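Local coordinates for protein HepC.19480.a.B1 (Helicobacter pylori, PDB 6MTZ) that is of unknown function but is probably a metal-dependent phosphoesterase of the DHH family, at residues Y12-I17 with A48-I53; L66-D71 with Q97-D102; L72-N77 with F114-L119. All coordinates share one frame; numbering follows the deposited sequence.

Contact 1. Residues Y12-I17 with A48-I53; sequences YHLSHI and ARIYEI
Leu14 and Tyr12, on the same side of strand 10-15, press against Arg49, Ile50 and Ile53 of helix 43-59. This is the strand-helix packing of a Rossmann-like alpha/beta sheet: the helix connects strands 35-39 and 64-70 and runs back over the strand between them, the axis of 48-53 lying antiparallel to that of 12-15 (178°), 9.7 Å away. Arg49 comes first along the helix and uses its aliphatic root. Leu14 CD1 lies 3.6 Å from Arg49 CB, the two side chains crossing at about a right angle. A bend at chi2 (-57°) then carries the guanidinium away from the strand, where, in the guanidinium plane, NH1 makes a salt bridge to the syn lone pair of Glu52 OE1 at 2.6 Å, and NH2 makes another with Glu45. Ile50 meets the other leucine branch, its CG1 lying 4.0 Å from Leu14 CD2, and also touches Tyr81 and Leu82 of helix 76-85. One turn beyond Arg49, Ile53 spans both strand residues. Its CD1 reaches Leu14 CB at 3.8 Å. The Ile53 and Tyr12 side chains slide past each other in opposite directions, and Ile53 CG2 lies 3.8 Å from Tyr12 CB.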
loop_
_atom_site.group_PDB
_atom_site.type_symbol
_atom_site.label_atom_id
_atom_site.label_comp_id
_atom_site.label_asym_id
_atom_site.label_seq_id
_atom_site.Cartn_x
_atom_site.Cartn_y
_atom_site.Cartn_z
ATOM N N TYR A 12 -8.112 -10.511 -9.226
ATOM C CA TYR A 12 -7.855 -9.916 -7.921
ATOM C C TYR A 12 -6.464 -10.346 -7.482
ATOM O O TYR A 12 -6.222 -11.540 -7.276
ATOM C CB TYR A 12 -8.923 -10.354 -6.914
ATOM C CG TYR A 12 -10.284 -9.815 -7.276
ATOM C CD1 TYR A 12 -11.093 -10.468 -8.203
ATOM C CD2 TYR A 12 -10.751 -8.640 -6.712
ATOM C CE1 TYR A 12 -12.334 -9.964 -8.548
ATOM C CE2 TYR A 12 -11.990 -8.129 -7.046
ATOM C CZ TYR A 12 -12.779 -8.792 -7.965
ATOM O OH TYR A 12 -14.011 -8.272 -8.303
ATOM N N HIS A 13 -5.542 -9.385 -7.347
ATOM C CA HIS A 13 -4.132 -9.712 -7.155
ATOM C C HIS A 13 -3.628 -9.157 -5.830
ATOM O O HIS A 13 -3.397 -7.948 -5.700
ATOM C CB HIS A 13 -3.281 -9.198 -8.317
ATOM C CG HIS A 13 -1.844 -9.611 -8.243
ATOM N ND1 HIS A 13 -0.903 -9.200 -9.165
ATOM C CD2 HIS A 13 -1.183 -10.391 -7.352
ATOM C CE1 HIS A 13 0.273 -9.707 -8.844
ATOM N NE2 HIS A 13 0.131 -10.435 -7.748
ATOM N N LEU A 14 -3.393 -10.055 -4.878
ATOM C CA LEU A 14 -2.836 -9.718 -3.571
ATOM C C LEU A 14 -1.345 -10.048 -3.529
ATOM O O LEU A 14 -0.946 -11.181 -3.850
ATOM C CB LEU A 14 -3.576 -10.483 -2.475
ATOM C CG LEU A 14 -2.899 -10.518 -1.107
ATOM C CD1 LEU A 14 -2.823 -9.099 -0.510
ATOM C CD2 LEU A 14 -3.605 -11.523 -0.169
ATOM N N SER A 15 -0.528 -9.072 -3.107
ATOM C CA SER A 15 0.925 -9.243 -3.064
ATOM C C SER A 15 1.512 -8.541 -1.843
ATOM O O SER A 15 0.838 -7.771 -1.150
ATOM C CB SER A 15 1.603 -8.714 -4.343
ATOM O OG SER A 15 2.923 -9.225 -4.444
ATOM N N HIS A 16 2.792 -8.817 -1.589
ATOM C CA HIS A 16 3.515 -8.231 -0.459
ATOM C C HIS A 16 3.790 -6.747 -0.747
ATOM O O HIS A 16 3.283 -6.179 -1.714
ATOM C CB HIS A 16 4.793 -9.023 -0.209
ATOM C CG HIS A 16 5.458 -8.742 1.108
ATOM N ND1 HIS A 16 4.788 -8.800 2.307
ATOM C CD2 HIS A 16 6.744 -8.428 1.410
ATOM C CE1 HIS A 16 5.627 -8.527 3.293
ATOM N NE2 HIS A 16 6.819 -8.298 2.778
ATOM N N ILE A 17 4.627 -6.105 0.067
ATOM C CA ILE A 17 4.837 -4.663 -0.033
ATOM C C ILE A 17 6.248 -4.259 -0.433
ATOM O O ILE A 17 6.466 -3.072 -0.686
ATOM C CB ILE A 17 4.456 -3.937 1.275
ATOM C CG1 ILE A 17 5.231 -4.527 2.459
ATOM C CG2 ILE A 17 2.948 -3.966 1.484
ATOM C CD1 ILE A 17 5.299 -3.602 3.630
ATOM N N ALA A 48 -7.084 -9.816 6.183
ATOM C CA ALA A 48 -8.020 -8.756 5.827
ATOM C C ALA A 48 -8.171 -8.648 4.318
ATOM O O ALA A 48 -9.289 -8.523 3.806
ATOM C CB ALA A 48 -7.566 -7.420 6.413
ATOM N N ARG A 49 -7.059 -8.716 3.585
ATOM C CA ARG A 49 -7.153 -8.602 2.135
ATOM C C ARG A 49 -7.863 -9.808 1.537
ATOM O O ARG A 49 -8.586 -9.667 0.546
ATOM C CB ARG A 49 -5.766 -8.419 1.516
ATOM C CG ARG A 49 -4.914 -7.245 2.072
ATOM C CD ARG A 49 -5.596 -5.872 1.971
ATOM N NE ARG A 49 -4.813 -4.834 2.645
ATOM C CZ ARG A 49 -5.328 -3.754 3.234
ATOM N NH1 ARG A 49 -6.632 -3.551 3.230
ATOM N NH2 ARG A 49 -4.535 -2.870 3.832
ATOM N N ILE A 50 -7.705 -10.992 2.137
ATOM C CA ILE A 50 -8.392 -12.159 1.599
ATOM C C ILE A 50 -9.893 -12.011 1.796
ATOM O O ILE A 50 -10.687 -12.333 0.904
ATOM C CB ILE A 50 -7.835 -13.451 2.229
ATOM C CG1 ILE A 50 -6.452 -13.755 1.647
ATOM C CG2 ILE A 50 -8.756 -14.623 1.967
ATOM C CD1 ILE A 50 -5.652 -14.739 2.446
ATOM N N TYR A 51 -10.301 -11.462 2.940
ATOM C CA TYR A 51 -11.713 -11.176 3.159
ATOM C C TYR A 51 -12.221 -10.150 2.157
ATOM O O TYR A 51 -13.294 -10.321 1.566
ATOM C CB TYR A 51 -11.931 -10.696 4.595
ATOM C CG TYR A 51 -13.349 -10.282 4.894
ATOM C CD1 TYR A 51 -14.290 -11.212 5.319
ATOM C CD2 TYR A 51 -13.751 -8.953 4.756
ATOM C CE1 TYR A 51 -15.597 -10.833 5.598
ATOM C CE2 TYR A 51 -15.054 -8.567 5.030
ATOM C CZ TYR A 51 -15.971 -9.510 5.452
ATOM O OH TYR A 51 -17.265 -9.129 5.729
ATOM N N GLU A 52 -11.473 -9.059 1.972
ATOM C CA GLU A 52 -11.840 -8.038 0.993
ATOM C C GLU A 52 -12.038 -8.633 -0.393
ATOM O O GLU A 52 -12.980 -8.273 -1.106
ATOM C CB GLU A 52 -10.749 -6.976 0.906
ATOM C CG GLU A 52 -10.845 -5.828 1.854
ATOM C CD GLU A 52 -9.664 -4.890 1.655
ATOM O OE1 GLU A 52 -8.874 -4.717 2.606
ATOM O OE2 GLU A 52 -9.505 -4.352 0.542
ATOM N N ILE A 53 -11.127 -9.516 -0.805
ATOM C CA ILE A 53 -11.178 -10.085 -2.150
ATOM C C ILE A 53 -12.397 -10.988 -2.306
ATOM O O ILE A 53 -13.146 -10.876 -3.284
ATOM C CB ILE A 53 -9.863 -10.826 -2.461
ATOM C CG1 ILE A 53 -8.763 -9.809 -2.774
ATOM C CG2 ILE A 53 -10.045 -11.806 -3.616
ATOM C CD1 ILE A 53 -7.368 -10.374 -2.807
#

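Contact 2. Residues L66-D71 with Q97-D102; sequences LILVSD and QIQLLD
Val69 and Leu100 make the apolar centre, neighbours on one face of the sheet, with Val69 CG1 3.7 Å from Leu100 CD1. Val69 CG1 sits anti to the backbone N (chi1 -175°), and the leucine branch passes it at a slant. Ile67 and Ile98 continue this face, which Ile53 and Ile57 of helix 43-59 cover on the Ile67 side. The reverse face carries Leu68 and Leu101, whose CD1 atoms are 4.2 Å apart, under helix 125-136. Farther back, Leu66 and Gln97 lie alongside and point the same way, so that Leu66 CD1 rests against the aliphatic chain of the glutamine, 3.8 Å from Gln97 CG. Between the faces runs the ladder of a parallel beta sheet, joining strand 64-70 to 95-102 in the Rossmann-like domain. Each strand alternately gives and takes, as in Gln99 N to Ile67 O at 2.9 Å and Val69 N to Gln99 O at 3.1 Å. The last rung, Asp71 N to Leu101 O at 3.0 Å, lies past the end of strand 64-70, where Asp71 takes positive phi (69°). At this polar edge Ser70 OG bonds His13 and Ser15 on the neighbouring strand. Asp102 begins the Asp-His-His signature, and its OD1 is bonded by His104 ND1. The same oxygen approaches Asp71 CA at 3.4 Å and Asp71 OD1 at 3.9 Å, and the two carboxylate planes are turned 53° apart. Asp18 and Asp20 also crowd Asp71, an acidic cluster consistent with the metal site of DHH phosphoesterases.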
loop_
_atom_site.group_PDB
_atom_site.type_symbol
_atom_site.label_atom_id
_atom_site.label_comp_id
_atom_site.label_asym_id
_atom_site.label_seq_id
_atom_site.Cartn_x
_atom_site.Cartn_y
_atom_site.Cartn_z
ATOM N N LEU A 66 -10.086 -14.767 -11.264
ATOM C CA LEU A 66 -8.791 -15.323 -10.901
ATOM C C LEU A 66 -8.273 -14.614 -9.660
ATOM O O LEU A 66 -8.015 -13.407 -9.694
ATOM C CB LEU A 66 -7.778 -15.184 -12.040
ATOM C CG LEU A 66 -6.344 -15.501 -11.600
ATOM C CD1 LEU A 66 -6.172 -17.006 -11.355
ATOM C CD2 LEU A 66 -5.340 -14.997 -12.625
ATOM N N ILE A 67 -8.120 -15.356 -8.570
ATOM C CA ILE A 67 -7.477 -14.843 -7.370
ATOM C C ILE A 67 -5.999 -15.194 -7.452
ATOM O O ILE A 67 -5.630 -16.374 -7.512
ATOM C CB ILE A 67 -8.110 -15.425 -6.101
ATOM C CG1 ILE A 67 -9.591 -15.076 -6.040
ATOM C CG2 ILE A 67 -7.386 -14.897 -4.866
ATOM C CD1 ILE A 67 -10.259 -15.520 -4.734
ATOM N N LEU A 68 -5.154 -14.172 -7.475
ATOM C CA LEU A 68 -3.715 -14.333 -7.640
ATOM C C LEU A 68 -3.029 -13.784 -6.397
ATOM O O LEU A 68 -3.251 -12.626 -6.026
ATOM C CB LEU A 68 -3.226 -13.607 -8.898
ATOM C CG LEU A 68 -1.737 -13.739 -9.212
ATOM C CD1 LEU A 68 -1.397 -15.188 -9.590
ATOM C CD2 LEU A 68 -1.291 -12.763 -10.309
ATOM N N VAL A 69 -2.213 -14.615 -5.751
ATOM C CA VAL A 69 -1.521 -14.261 -4.517
ATOM C C VAL A 69 -0.036 -14.529 -4.719
ATOM O O VAL A 69 0.352 -15.650 -5.061
ATOM C CB VAL A 69 -2.058 -15.055 -3.306
ATOM C CG1 VAL A 69 -1.409 -14.578 -2.004
ATOM C CG2 VAL A 69 -3.589 -14.954 -3.219
ATOM N N SER A 70 0.790 -13.513 -4.491
ATOM C CA SER A 70 2.213 -13.591 -4.790
ATOM C C SER A 70 3.021 -13.035 -3.631
ATOM O O SER A 70 2.631 -12.034 -3.022
ATOM C CB SER A 70 2.569 -12.812 -6.072
ATOM O OG SER A 70 2.059 -11.489 -5.998
ATOM N N ASP A 71 4.142 -13.705 -3.329
ATOM C CA ASP A 71 5.161 -13.228 -2.399
ATOM C C ASP A 71 4.672 -13.210 -0.957
ATOM O O ASP A 71 5.178 -12.442 -0.125
ATOM C CB ASP A 71 5.670 -11.837 -2.801
ATOM C CG ASP A 71 7.029 -11.523 -2.213
ATOM O OD1 ASP A 71 7.813 -12.483 -1.968
ATOM O OD2 ASP A 71 7.301 -10.320 -1.981
ATOM N N GLN A 97 -10.863 -19.288 -10.166
ATOM C CA GLN A 97 -9.552 -19.926 -10.131
ATOM C C GLN A 97 -8.662 -19.226 -9.117
ATOM O O GLN A 97 -8.754 -18.015 -8.915
ATOM C CB GLN A 97 -8.888 -19.884 -11.503
ATOM C CG GLN A 97 -7.503 -20.512 -11.547
ATOM C CD GLN A 97 -6.929 -20.548 -12.953
ATOM O OE1 GLN A 97 -7.660 -20.382 -13.935
ATOM N NE2 GLN A 97 -5.617 -20.764 -13.058
ATOM N N ILE A 98 -7.788 -19.993 -8.479
ATOM C CA ILE A 98 -6.863 -19.436 -7.503
ATOM C C ILE A 98 -5.468 -19.968 -7.780
ATOM O O ILE A 98 -5.285 -21.165 -8.034
ATOM C CB ILE A 98 -7.288 -19.754 -6.057
ATOM C CG1 ILE A 98 -6.170 -19.378 -5.092
ATOM C CG2 ILE A 98 -7.662 -21.219 -5.891
ATOM C CD1 ILE A 98 -6.499 -19.745 -3.680
ATOM N N GLN A 99 -4.485 -19.078 -7.731
ATOM C CA GLN A 99 -3.087 -19.454 -7.892
ATOM C C GLN A 99 -2.245 -18.644 -6.918
ATOM O O GLN A 99 -2.238 -17.408 -6.978
ATOM C CB GLN A 99 -2.618 -19.224 -9.329
ATOM C CG GLN A 99 -1.192 -19.665 -9.591
ATOM C CD GLN A 99 -1.025 -21.151 -9.378
ATOM O OE1 GLN A 99 -1.534 -21.955 -10.158
ATOM N NE2 GLN A 99 -0.319 -21.528 -8.309
ATOM N N LEU A 100 -1.545 -19.334 -6.026
ATOM C CA LEU A 100 -0.588 -18.705 -5.124
ATOM C C LEU A 100 0.816 -19.027 -5.614
ATOM O O LEU A 100 1.128 -20.192 -5.886
ATOM C CB LEU A 100 -0.778 -19.172 -3.673
ATOM C CG LEU A 100 0.076 -18.424 -2.622
ATOM C CD1 LEU A 100 -0.678 -18.171 -1.324
ATOM C CD2 LEU A 100 1.403 -19.133 -2.315
ATOM N N LEU A 101 1.651 -17.992 -5.726
ATOM C CA LEU A 101 3.036 -18.102 -6.173
ATOM C C LEU A 101 3.934 -17.491 -5.112
ATOM O O LEU A 101 3.763 -16.319 -4.769
ATOM C CB LEU A 101 3.244 -17.370 -7.501
ATOM C CG LEU A 101 2.294 -17.813 -8.609
ATOM C CD1 LEU A 101 2.392 -16.878 -9.798
ATOM C CD2 LEU A 101 2.556 -19.280 -9.017
ATOM N N ASP A 102 4.902 -18.260 -4.609
ATOM C CA ASP A 102 5.755 -17.748 -3.540
ATOM C C ASP A 102 7.055 -18.541 -3.488
ATOM O O ASP A 102 7.179 -19.618 -4.079
ATOM C CB ASP A 102 5.046 -17.783 -2.176
ATOM C CG ASP A 102 5.904 -17.188 -1.063
ATOM O OD1 ASP A 102 6.482 -16.110 -1.301
ATOM O OD2 ASP A 102 6.039 -17.806 0.016
#

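Contact 3. Residues L72-N77 with F114-L119; sequences LNLNLN and FHWYFL
Tyr117 reaches from strand 117-119 to the backbone of Leu74. Its CB lies 3.9 Å above the plane of the Trp116 ring, toward the rim, on the face that Phe114 CB also covers. With CG anti to the backbone N (chi1 -168°), the phenol extends from there toward 72-77. CE2 touches Leu74 CB at 4.1 Å, while the Leu74 N-H comes in at the ring edge, near its plane. At the tip, Tyr117 OH accepts a rather long hydrogen bond from Leu74 N, 3.3 Å with an N-H...O angle of 147°, and Asn73 CB packs against the same oxygen at 3.2 Å. The bond gives a backbone amide in the loop a partner across the contact. That loop leads out of strand 64-70 of the parallel Rossmann-like sheet into helix 76-85, with Asn75 as N-cap: its OD1 takes the Glu78 N-H. On the partner segment, a type I beta turn from Phe114 to Tyr117, closed by Tyr117 N to Phe114 O at 3.0 Å, opens the edge strand 117-119. Leu74 and Leu76 also meet aromatic edges around this turn. Leu74 CD1 approaches the Trp116 rim near the ring plane, 4.1 Å from CH2, the side chains crossing at about a right angle; the indole itself is tied by NE1 to Gln83 of the helix. Leu74 also touches Val46 and Ile50 of helix 43-59. Farther along, Leu76 starts away from the turn but brings CD2 back to the edge of the Phe114 ring, with Leu76 CD2 4.3 Å from Phe114 CE2.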
loop_
_atom_site.group_PDB
_atom_site.type_symbol
_atom_site.label_atom_id
_atom_site.label_comp_id
_atom_site.label_asym_id
_atom_site.label_seq_id
_atom_site.Cartn_x
_atom_site.Cartn_y
_atom_site.Cartn_z
ATOM N N LEU A 72 3.678 -14.023 -0.650
ATOM C CA LEU A 72 3.156 -14.145 0.701
ATOM C C LEU A 72 3.001 -15.622 1.007
ATOM O O LEU A 72 2.649 -16.409 0.120
ATOM C CB LEU A 72 1.812 -13.437 0.836
ATOM C CG LEU A 72 1.788 -11.925 0.610
ATOM C CD1 LEU A 72 0.397 -11.503 0.181
ATOM C CD2 LEU A 72 2.195 -11.166 1.871
ATOM N N ASN A 73 3.275 -16.015 2.240
ATOM C CA ASN A 73 2.933 -17.369 2.641
ATOM C C ASN A 73 1.741 -17.306 3.576
ATOM O O ASN A 73 1.606 -16.367 4.365
ATOM C CB ASN A 73 4.110 -18.115 3.274
ATOM C CG ASN A 73 4.552 -17.539 4.576
ATOM O OD1 ASN A 73 4.769 -16.335 4.695
ATOM N ND2 ASN A 73 4.726 -18.408 5.571
ATOM N N LEU A 74 0.843 -18.272 3.430
ATOM C CA LEU A 74 -0.344 -18.373 4.258
ATOM C C LEU A 74 -0.122 -19.463 5.291
ATOM O O LEU A 74 0.569 -20.454 5.028
ATOM C CB LEU A 74 -1.582 -18.683 3.406
ATOM C CG LEU A 74 -1.835 -17.806 2.165
ATOM C CD1 LEU A 74 -3.026 -18.321 1.355
ATOM C CD2 LEU A 74 -2.059 -16.361 2.565
ATOM N N ASN A 75 -0.689 -19.270 6.480
ATOM C CA ASN A 75 -0.725 -20.396 7.396
ATOM C C ASN A 75 -1.843 -21.343 6.979
ATOM O O ASN A 75 -2.682 -21.016 6.132
ATOM C CB ASN A 75 -0.915 -19.933 8.839
ATOM C CG ASN A 75 -1.874 -18.777 8.956
ATOM O OD1 ASN A 75 -3.070 -18.912 8.691
ATOM N ND2 ASN A 75 -1.355 -17.625 9.368
ATOM N N LEU A 76 -1.838 -22.536 7.577
ATOM C CA LEU A 76 -2.790 -23.570 7.178
ATOM C C LEU A 76 -4.219 -23.072 7.293
ATOM O O LEU A 76 -5.067 -23.381 6.448
ATOM C CB LEU A 76 -2.601 -24.824 8.032
ATOM C CG LEU A 76 -1.443 -25.766 7.695
ATOM C CD1 LEU A 76 -1.379 -26.902 8.706
ATOM C CD2 LEU A 76 -1.586 -26.319 6.277
ATOM N N ASN A 77 -4.498 -22.282 8.324
ATOM C CA ASN A 77 -5.864 -21.847 8.564
ATOM C C ASN A 77 -6.344 -20.894 7.478
ATOM O O ASN A 77 -7.492 -20.990 7.030
ATOM C CB ASN A 77 -5.961 -21.193 9.939
ATOM C CG ASN A 77 -7.380 -20.898 10.332
ATOM O OD1 ASN A 77 -8.046 -21.726 10.954
ATOM N ND2 ASN A 77 -7.862 -19.715 9.963
ATOM N N PHE A 114 -2.070 -28.006 -0.689
ATOM C CA PHE A 114 -2.997 -27.329 -1.587
ATOM C C PHE A 114 -2.404 -27.288 -2.986
ATOM O O PHE A 114 -1.292 -26.777 -3.184
ATOM C CB PHE A 114 -3.327 -25.923 -1.074
ATOM C CG PHE A 114 -4.031 -25.926 0.260
ATOM C CD1 PHE A 114 -5.416 -25.948 0.328
ATOM C CD2 PHE A 114 -3.309 -25.940 1.442
ATOM C CE1 PHE A 114 -6.069 -25.968 1.552
ATOM C CE2 PHE A 114 -3.954 -25.957 2.671
ATOM C CZ PHE A 114 -5.334 -25.973 2.726
ATOM N N HIS A 115 -3.156 -27.832 -3.951
ATOM C CA HIS A 115 -2.672 -27.917 -5.323
ATOM C C HIS A 115 -2.453 -26.536 -5.930
ATOM O O HIS A 115 -1.582 -26.380 -6.794
ATOM C CB HIS A 115 -3.648 -28.738 -6.165
ATOM C CG HIS A 115 -3.732 -30.175 -5.754
ATOM N ND1 HIS A 115 -2.615 -30.971 -5.596
ATOM C CD2 HIS A 115 -4.797 -30.964 -5.471
ATOM C CE1 HIS A 115 -2.988 -32.183 -5.228
ATOM N NE2 HIS A 115 -4.307 -32.205 -5.146
ATOM N N TRP A 116 -3.212 -25.525 -5.476
ATOM C CA TRP A 116 -3.116 -24.155 -5.965
ATOM C C TRP A 116 -1.997 -23.369 -5.301
ATOM O O TRP A 116 -1.777 -22.212 -5.674
ATOM C CB TRP A 116 -4.438 -23.397 -5.743
ATOM C CG TRP A 116 -4.998 -23.526 -4.337
ATOM C CD1 TRP A 116 -5.916 -24.440 -3.903
ATOM C CD2 TRP A 116 -4.675 -22.715 -3.198
ATOM N NE1 TRP A 116 -6.181 -24.253 -2.568
ATOM C CE2 TRP A 116 -5.437 -23.198 -2.110
ATOM C CE3 TRP A 116 -3.819 -21.626 -2.990
ATOM C CZ2 TRP A 116 -5.360 -22.638 -0.837
ATOM C CZ3 TRP A 116 -3.745 -21.070 -1.721
ATOM C CH2 TRP A 116 -4.513 -21.570 -0.667
ATOM N N TYR A 117 -1.299 -23.951 -4.325
ATOM C CA TYR A 117 -0.263 -23.246 -3.572
ATOM C C TYR A 117 1.093 -23.708 -4.099
ATOM O O TYR A 117 1.492 -24.858 -3.885
ATOM C CB TYR A 117 -0.431 -23.523 -2.081
ATOM C CG TYR A 117 0.362 -22.665 -1.110
ATOM C CD1 TYR A 117 1.748 -22.573 -1.191
ATOM C CD2 TYR A 117 -0.277 -22.002 -0.066
ATOM C CE1 TYR A 117 2.473 -21.824 -0.282
ATOM C CE2 TYR A 117 0.442 -21.233 0.844
ATOM C CZ TYR A 117 1.815 -21.153 0.731
ATOM O OH TYR A 117 2.545 -20.414 1.631
ATOM N N PHE A 118 1.789 -22.818 -4.807
ATOM C CA PHE A 118 3.025 -23.153 -5.508
ATOM C C PHE A 118 4.219 -22.470 -4.851
ATOM O O PHE A 118 4.262 -21.238 -4.754
ATOM C CB PHE A 118 2.953 -22.758 -6.991
ATOM C CG PHE A 118 4.243 -22.987 -7.727
ATOM C CD1 PHE A 118 4.592 -24.256 -8.159
ATOM C CD2 PHE A 118 5.121 -21.948 -7.952
ATOM C CE1 PHE A 118 5.782 -24.475 -8.815
ATOM C CE2 PHE A 118 6.313 -22.163 -8.602
ATOM C CZ PHE A 118 6.644 -23.425 -9.033
ATOM N N LEU A 119 5.211 -23.269 -4.466
ATOM C CA LEU A 119 6.418 -22.786 -3.801
ATOM C C LEU A 119 7.649 -23.153 -4.630
ATOM O O LEU A 119 7.866 -24.327 -4.937
ATOM C CB LEU A 119 6.515 -23.377 -2.387
ATOM C CG LEU A 119 7.796 -23.116 -1.599
ATOM C CD1 LEU A 119 8.078 -21.635 -1.561
ATOM C CD2 LEU A 119 7.673 -23.663 -0.181
#

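All three contacts reach one parallel sheet. Contacts 1 and 2, their centres about 10 Å apart, share the seam between strands 10-15 and 64-70, where Leu14 N lies 2.8 Å from Leu68 O. Contacts 2 and 3, about 9 Å apart between centres, meet where strand 117-119 joins the sheet: Leu100 N is 2.9 Å from Trp116 O. Contact 3 also touches contact 1 through Leu72, whose CD1 is 3.7 Å from Leu14 CG. At the C-terminal ends of the strands, His16 CB of contact 1 lies 3.3 Å from Asp71 OD2 of contact 2, and Asp102 is beside Asp71; these residues probably belong to the DHH-type active site.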